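Local coordinates for protein cytochrome b5 reductase 4 (Homo sapiens, PDB 3LF5) that binds haem in a cytochrome b5-type domain and probably relays electrons from NADH by way of a flavin-bearing reductase domain of the same protein, at residues Cys22-Arg27 against Ala50-Thr56; Arg27-Asn32 against Cys75-Met80. All blocks are in the same frame, centred on the assembly; numbering follows the deposited sequence.

Interaction 1: Cys22-Arg27 against Ala50-Thr56; sequences CWICIR and AAGSDGT. With HEM (protoporphyrin IX containing Fe), chain C.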
loop_
_atom_site.group_PDB
_atom_site.type_symbol
_atom_site.label_atom_id
_atom_site.label_comp_id
_atom_site.label_asym_id
_atom_site.label_seq_id
_atom_site.Cartn_x
_atom_site.Cartn_y
_atom_site.Cartn_z
ATOM N N CYS A 22 -4.832 -7.199 -9.128
ATOM C CA CYS A 22 -5.025 -6.349 -7.976
ATOM C C CYS A 22 -5.595 -7.148 -6.837
ATOM O O CYS A 22 -6.743 -7.592 -6.908
ATOM C CB CYS A 22 -6.017 -5.223 -8.299
ATOM S SG CYS A 22 -6.180 -3.994 -6.994
ATOM N N TRP A 23 -4.792 -7.361 -5.797
ATOM C CA TRP A 23 -5.291 -7.977 -4.572
ATOM C C TRP A 23 -5.423 -6.909 -3.493
ATOM O O TRP A 23 -4.577 -6.046 -3.343
ATOM C CB TRP A 23 -4.372 -9.088 -4.052
ATOM C CG TRP A 23 -4.252 -10.314 -4.919
ATOM C CD1 TRP A 23 -4.768 -10.529 -6.145
ATOM C CD2 TRP A 23 -3.514 -11.482 -4.576
ATOM N NE1 TRP A 23 -4.437 -11.795 -6.588
ATOM C CE2 TRP A 23 -3.649 -12.386 -5.634
ATOM C CE3 TRP A 23 -2.759 -11.861 -3.465
ATOM C CZ2 TRP A 23 -3.021 -13.643 -5.626
ATOM C CZ3 TRP A 23 -2.157 -13.097 -3.455
ATOM C CH2 TRP A 23 -2.285 -13.974 -4.530
ATOM N N ILE A 24 -6.481 -7.041 -2.689
ATOM C CA ILE A 24 -6.682 -6.173 -1.535
ATOM C C ILE A 24 -7.050 -7.040 -0.341
ATOM O O ILE A 24 -7.819 -8.001 -0.476
ATOM C CB ILE A 24 -7.795 -5.119 -1.784
ATOM C CG1 ILE A 24 -7.467 -4.243 -2.982
ATOM C CG2 ILE A 24 -8.081 -4.267 -0.577
ATOM C CD1 ILE A 24 -8.603 -3.266 -3.401
ATOM N N CYS A 25 -6.501 -6.681 0.814
ATOM C CA CYS A 25 -6.849 -7.307 2.069
ATOM C C CYS A 25 -7.885 -6.461 2.805
ATOM O O CYS A 25 -7.680 -5.263 2.961
ATOM C CB CYS A 25 -5.590 -7.444 2.919
ATOM S SG CYS A 25 -5.863 -7.879 4.629
ATOM N N ILE A 26 -8.996 -7.066 3.214
ATOM C CA ILE A 26 -9.997 -6.438 4.051
ATOM C C ILE A 26 -10.201 -7.327 5.271
ATOM O O ILE A 26 -10.594 -8.481 5.159
ATOM C CB ILE A 26 -11.346 -6.230 3.338
ATOM C CG1 ILE A 26 -11.183 -5.450 2.025
ATOM C CG2 ILE A 26 -12.329 -5.525 4.286
ATOM C CD1 ILE A 26 -10.848 -3.996 2.171
ATOM N N ARG A 27 -9.861 -6.794 6.442
ATOM C CA ARG A 27 -10.009 -7.519 7.721
ATOM C C ARG A 27 -9.416 -8.923 7.663
ATOM O O ARG A 27 -9.994 -9.891 8.146
ATOM C CB ARG A 27 -11.471 -7.531 8.202
ATOM C CG ARG A 27 -11.777 -6.453 9.235
ATOM C CD ARG A 27 -13.268 -6.326 9.521
ATOM N NE ARG A 27 -13.935 -5.571 8.468
ATOM C CZ ARG A 27 -13.961 -4.245 8.406
ATOM N NH1 ARG A 27 -13.373 -3.514 9.350
ATOM N NH2 ARG A 27 -14.578 -3.656 7.389
ATOM N N ALA A 50 -6.085 1.083 -2.815
ATOM C CA ALA A 50 -5.775 -0.018 -1.903
ATOM C C ALA A 50 -5.032 -1.152 -2.592
ATOM O O ALA A 50 -4.786 -2.167 -1.976
ATOM C CB ALA A 50 -7.051 -0.550 -1.219
ATOM N N ALA A 51 -4.620 -0.986 -3.847
ATOM C CA ALA A 51 -4.024 -2.086 -4.605
ATOM C C ALA A 51 -2.788 -2.644 -3.910
ATOM O O ALA A 51 -1.892 -1.894 -3.514
ATOM C CB ALA A 51 -3.647 -1.601 -5.997
ATOM N N GLY A 52 -2.735 -3.960 -3.748
ATOM C CA GLY A 52 -1.592 -4.601 -3.160
ATOM C C GLY A 52 -1.394 -4.271 -1.703
ATOM O O GLY A 52 -0.266 -4.314 -1.217
ATOM N N SER A 53 -2.468 -3.944 -0.988
ATOM C CA SER A 53 -2.335 -3.464 0.391
ATOM C C SER A 53 -3.514 -3.873 1.234
ATOM O O SER A 53 -4.515 -4.415 0.750
ATOM C CB SER A 53 -2.255 -1.934 0.427
ATOM O OG SER A 53 -3.546 -1.368 0.393
ATOM N N ASP A 54 -3.424 -3.543 2.519
ATOM C CA ASP A 54 -4.566 -3.655 3.399
ATOM C C ASP A 54 -5.469 -2.449 3.202
ATOM O O ASP A 54 -5.115 -1.307 3.551
ATOM C CB ASP A 54 -4.116 -3.771 4.853
ATOM C CG ASP A 54 -5.205 -4.275 5.736
ATOM O OD1 ASP A 54 -6.200 -3.549 5.889
ATOM O OD2 ASP A 54 -5.079 -5.409 6.244
ATOM N N GLY A 55 -6.643 -2.728 2.654
ATOM C CA GLY A 55 -7.630 -1.708 2.357
ATOM C C GLY A 55 -8.656 -1.454 3.430
ATOM O O GLY A 55 -9.579 -0.703 3.206
ATOM N N THR A 56 -8.489 -2.064 4.601
ATOM C CA THR A 56 -9.518 -2.012 5.620
ATOM C C THR A 56 -9.848 -0.585 6.046
ATOM O O THR A 56 -11.022 -0.216 6.158
ATOM C CB THR A 56 -9.087 -2.820 6.866
ATOM O OG1 THR A 56 -8.749 -4.145 6.445
ATOM C CG2 THR A 56 -10.225 -2.904 7.886
HETATM C CHA HEM C . -19.090 2.984 -3.281
HETATM C CHB HEM C . -14.419 3.955 -2.440
HETATM C CHC HEM C . -13.523 -0.712 -1.802
HETATM C CHD HEM C . -18.111 -1.715 -2.829
HETATM C C1A HEM C . -17.899 3.632 -3.108
HETATM C C2A HEM C . -17.689 5.049 -3.162
HETATM C C3A HEM C . -16.417 5.320 -2.947
HETATM C C4A HEM C . -15.750 4.060 -2.740
HETATM C CMA HEM C . -15.730 6.703 -2.883
HETATM C CAA HEM C . -18.798 6.062 -3.413
HETATM C CBA HEM C . -19.216 6.463 -2.010
HETATM C CGA HEM C . -20.044 7.697 -1.976
HETATM O O1A HEM C . -20.653 7.844 -0.893
HETATM O O2A HEM C . -20.097 8.479 -2.974
HETATM C C1B HEM C . -13.772 2.793 -2.124
HETATM C C2B HEM C . -12.387 2.668 -1.730
HETATM C C3B HEM C . -12.134 1.377 -1.554
HETATM C C4B HEM C . -13.360 0.643 -1.821
HETATM C CMB HEM C . -11.408 3.840 -1.565
HETATM C CAB HEM C . -10.781 0.773 -1.121
HETATM C CBB HEM C . -10.725 -0.269 -0.283
HETATM C C1C HEM C . -14.665 -1.390 -2.112
HETATM C C2C HEM C . -14.849 -2.820 -2.206
HETATM C C3C HEM C . -16.124 -3.047 -2.483
HETATM C C4C HEM C . -16.787 -1.804 -2.582
HETATM C CMC HEM C . -13.777 -3.888 -2.007
HETATM C CAC HEM C . -16.877 -4.358 -2.711
HETATM C CBC HEM C . -16.614 -5.412 -1.967
HETATM C C1D HEM C . -18.820 -0.561 -2.911
HETATM C C2D HEM C . -20.252 -0.508 -2.905
HETATM C C3D HEM C . -20.572 0.964 -3.060
HETATM C C4D HEM C . -19.297 1.642 -3.135
HETATM C CMD HEM C . -21.215 -1.700 -2.779
HETATM C CAD HEM C . -21.979 1.571 -3.057
HETATM C CBD HEM C . -22.502 1.657 -1.613
HETATM C CGD HEM C . -23.895 2.257 -1.709
HETATM O O1D HEM C . -24.733 1.731 -2.478
HETATM O O2D HEM C . -24.133 3.279 -1.019
HETATM N NA HEM C . -16.673 3.043 -2.857
HETATM N NB HEM C . -14.348 1.547 -2.170
HETATM N NC HEM C . -15.887 -0.796 -2.346
HETATM N ND HEM C . -18.288 0.693 -3.037
HETATM FE FE HEM C . -16.301 1.091 -2.594
#
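T56 meets R27 where strand 21-26 runs out and helix 56-63 begins, and its side chain is a compact example of a hydroxyl that both gives and takes. CB stands 4.1 Å from R27 N, too far to do more than carry the two branches. A chi1 of -54° sets OG1 beside the T56 backbone N and turns CG2 anti to it, which sends the hydroxyl to R27 N and D54 and the methyl to the guanidinium. OG1 accepts from R27 N at 2.9 Å in an almost straight bond (178°). In the D54 and R27 conformers described here, the same OG1 donates to D54 OD1 at 2.7 Å, on the syn side of the carboxylate, and CG2 lies over one face of the R27 guanidinium, 3.5 Å from NH1, while R27 also forms a salt bridge with D60 in helix 56-63. D54 OD1 receives T56 N as well, at 3.0 Å on its anti side, which makes an Asx turn leading into the helix, with G55 at the N-cap.

Upstream, the backbones pair in parallel over a short distance: C25 N donates to S53 O at 3.0 Å, and G55 N returns a bond to C25 O at 2.8 Å. W23 O is gripped by G52 N within the type II turn from A50 to S53. I24 lays CD1 on A50 CB, 3.8 Å away, and A50 CB in turn touches a vinyl carbon of the haem. With an alanine in place of T56, R27 N is likely to lose its acceptor and the D54 carboxylate to be less fixed in rotation. The chemistry implies a seam held largely by main-chain bonds, with one hydroxyl coupling strand end to helix start, while A50 and G55 belong to the haem pocket.

Interaction 2: Arg27-Asn32 against Cys75-Met80; sequences RGFVYN and CLVGRM
G28 O takes bonds from both R79 and M80 at one end of an antiparallel pairing between strands 29-32 and 76-80, whose hydrogen bonds form the first group of contacts. V30 N donates to G78 O at 2.9 Å, and V30 O accepts from V77 N at 2.8 Å; because V77 and G78 both face V30, the ladder contains a classic beta bulge. G78 adopts backbone angles at which a side chain would press on the carbonyl oxygen before it. Beyond the bulge, N32 N continues the ladder to C75 O. At G28 O, M80 N and R79 NE, each 3.0 Å away, arrive from opposite faces of the carbonyl plane.

The second kind is stacking on F29. Bends at chi2 (-62°) and chi3 (-50°) curl the R79 chain back over the ring, laying CD 3.7 Å from its centroid in a CH-pi contact and the guanidinium flat on it as a cation-pi pair, centres 4.0 Å apart and planes at 8°.

Apolar packing makes up the third. L76 CD1 rests over a face of the Y31 ring, 4.1 Å from its centroid, and also touches the edge of F29. On the sheet face opposite these rings, V30 CG2 presses on M80 SD at 3.4 Å, and V30 CG1 meets V77 CB.

In the cytochrome b5 domain, strand 76-80 also bonds to strand 6-8, while F29 and Y31 meet E69 of helix 68-71. The nearly in-plane bond from NE and the ring beneath together fix the rotation of an exposed charged side chain, whose positive charge would probably polarise the ring.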
loop_
_atom_site.group_PDB
_atom_site.type_symbol
_atom_site.label_atom_id
_atom_site.label_comp_id
_atom_site.label_asym_id
_atom_site.label_seq_id
_atom_site.Cartn_x
_atom_site.Cartn_y
_atom_site.Cartn_z
ATOM N N ARG A 27 -9.861 -6.794 6.442
ATOM C CA ARG A 27 -10.009 -7.519 7.721
ATOM C C ARG A 27 -9.416 -8.923 7.663
ATOM O O ARG A 27 -9.994 -9.891 8.146
ATOM C CB ARG A 27 -11.471 -7.531 8.202
ATOM C CG ARG A 27 -11.777 -6.453 9.235
ATOM C CD ARG A 27 -13.268 -6.326 9.521
ATOM N NE ARG A 27 -13.935 -5.571 8.468
ATOM C CZ ARG A 27 -13.961 -4.245 8.406
ATOM N NH1 ARG A 27 -13.373 -3.514 9.350
ATOM N NH2 ARG A 27 -14.578 -3.656 7.389
ATOM N N GLY A 28 -8.238 -9.010 7.057
ATOM C CA GLY A 28 -7.463 -10.245 6.988
ATOM C C GLY A 28 -7.812 -11.170 5.838
ATOM O O GLY A 28 -7.100 -12.146 5.600
ATOM N N PHE A 29 -8.879 -10.869 5.112
ATOM C CA PHE A 29 -9.290 -11.668 3.960
ATOM C C PHE A 29 -8.751 -11.017 2.704
ATOM O O PHE A 29 -8.890 -9.786 2.526
ATOM C CB PHE A 29 -10.823 -11.737 3.917
ATOM C CG PHE A 29 -11.417 -12.677 4.938
ATOM C CD1 PHE A 29 -12.020 -13.855 4.532
ATOM C CD2 PHE A 29 -11.357 -12.411 6.288
ATOM C CE1 PHE A 29 -12.589 -14.732 5.460
ATOM C CE2 PHE A 29 -11.898 -13.295 7.217
ATOM C CZ PHE A 29 -12.511 -14.444 6.797
ATOM N N VAL A 30 -8.154 -11.815 1.824
ATOM C CA VAL A 30 -7.508 -11.264 0.623
ATOM C C VAL A 30 -8.369 -11.608 -0.584
ATOM O O VAL A 30 -8.748 -12.758 -0.783
ATOM C CB VAL A 30 -6.065 -11.815 0.446
ATOM C CG1 VAL A 30 -5.415 -11.281 -0.803
ATOM C CG2 VAL A 30 -5.217 -11.503 1.662
ATOM N N TYR A 31 -8.679 -10.592 -1.390
ATOM C CA TYR A 31 -9.516 -10.732 -2.560
ATOM C C TYR A 31 -8.798 -10.264 -3.799
ATOM O O TYR A 31 -8.115 -9.238 -3.767
ATOM C CB TYR A 31 -10.774 -9.860 -2.393
ATOM C CG TYR A 31 -11.667 -10.366 -1.271
ATOM C CD1 TYR A 31 -12.552 -11.427 -1.468
ATOM C CD2 TYR A 31 -11.600 -9.782 -0.009
ATOM C CE1 TYR A 31 -13.321 -11.909 -0.428
ATOM C CE2 TYR A 31 -12.377 -10.243 1.028
ATOM C CZ TYR A 31 -13.234 -11.296 0.822
ATOM O OH TYR A 31 -13.988 -11.745 1.878
ATOM N N ASN A 32 -8.989 -11.021 -4.878
ATOM C CA ASN A 32 -8.599 -10.622 -6.205
ATOM C C ASN A 32 -9.673 -9.719 -6.778
ATOM O O ASN A 32 -10.677 -10.229 -7.283
ATOM C CB ASN A 32 -8.475 -11.845 -7.101
ATOM C CG ASN A 32 -8.163 -11.452 -8.525
ATOM O OD1 ASN A 32 -7.541 -10.410 -8.777
ATOM N ND2 ASN A 32 -8.587 -12.265 -9.462
ATOM N N CYS A 75 -13.951 -14.395 -5.512
ATOM C CA CYS A 75 -12.638 -13.768 -5.712
ATOM C C CYS A 75 -11.746 -13.905 -4.492
ATOM O O CYS A 75 -10.677 -13.310 -4.458
ATOM C CB CYS A 75 -12.776 -12.256 -5.902
ATOM S SG CYS A 75 -13.633 -11.682 -7.327
ATOM N N LEU A 76 -12.177 -14.644 -3.480
ATOM C CA LEU A 76 -11.399 -14.844 -2.265
ATOM C C LEU A 76 -10.141 -15.653 -2.560
ATOM O O LEU A 76 -10.207 -16.771 -3.048
ATOM C CB LEU A 76 -12.247 -15.541 -1.213
ATOM C CG LEU A 76 -11.565 -15.819 0.123
ATOM C CD1 LEU A 76 -11.191 -14.545 0.862
ATOM C CD2 LEU A 76 -12.471 -16.677 0.980
ATOM N N VAL A 77 -8.991 -15.092 -2.245
ATOM C CA VAL A 77 -7.680 -15.729 -2.422
ATOM C C VAL A 77 -7.305 -16.543 -1.187
ATOM O O VAL A 77 -6.748 -17.630 -1.291
ATOM C CB VAL A 77 -6.606 -14.660 -2.683
ATOM C CG1 VAL A 77 -5.183 -15.253 -2.672
ATOM C CG2 VAL A 77 -6.915 -13.885 -3.965
ATOM N N GLY A 78 -7.600 -15.990 -0.020
ATOM C CA GLY A 78 -7.208 -16.611 1.218
ATOM C C GLY A 78 -7.082 -15.576 2.317
ATOM O O GLY A 78 -7.853 -14.627 2.386
ATOM N N ARG A 79 -6.139 -15.829 3.221
ATOM C CA ARG A 79 -5.989 -15.056 4.438
ATOM C C ARG A 79 -4.570 -14.554 4.581
ATOM O O ARG A 79 -3.620 -15.221 4.188
ATOM C CB ARG A 79 -6.324 -15.914 5.653
ATOM C CG ARG A 79 -7.732 -16.488 5.624
ATOM C CD ARG A 79 -8.789 -15.409 5.639
ATOM N NE ARG A 79 -8.443 -14.534 6.738
ATOM C CZ ARG A 79 -8.743 -14.761 8.001
ATOM N NH1 ARG A 79 -9.556 -15.783 8.322
ATOM N NH2 ARG A 79 -8.254 -13.939 8.927
ATOM N N MET A 80 -4.417 -13.386 5.203
ATOM C CA MET A 80 -3.105 -12.867 5.503
ATOM C C MET A 80 -2.399 -13.752 6.510
ATOM O O MET A 80 -2.995 -14.227 7.477
ATOM C CB MET A 80 -3.167 -11.457 6.062
ATOM C CG MET A 80 -3.609 -10.408 5.080
ATOM S SD MET A 80 -2.662 -10.283 3.556
ATOM C CE MET A 80 -1.065 -9.794 4.133
HETATM O O HOH W 1 -5.508 -13.133 8.451
#

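Past the N-terminal strand 6-8, which pairs with strand 76-80, the chain enters strand 21-26, turns at R27 and G28 and returns as strand 29-32. Interaction 1 closes a loop of 22 residues containing helix 44-48; interaction 2 closes one of 42 residues that takes in helices 44-48, 56-63 and 68-71. Their segments alternate along the chain, so the loops cross instead of nesting, and R27 belongs to both. A probable hydrogen bond from Y31 N to I24 O joins them within one sheet, and C25 SG packs on M80 CG. Interaction 1 joins strand 21-26 to strand 53-54 and the haem-pocket side; interaction 2 joins strand 29-32 to the last strand, 76-80.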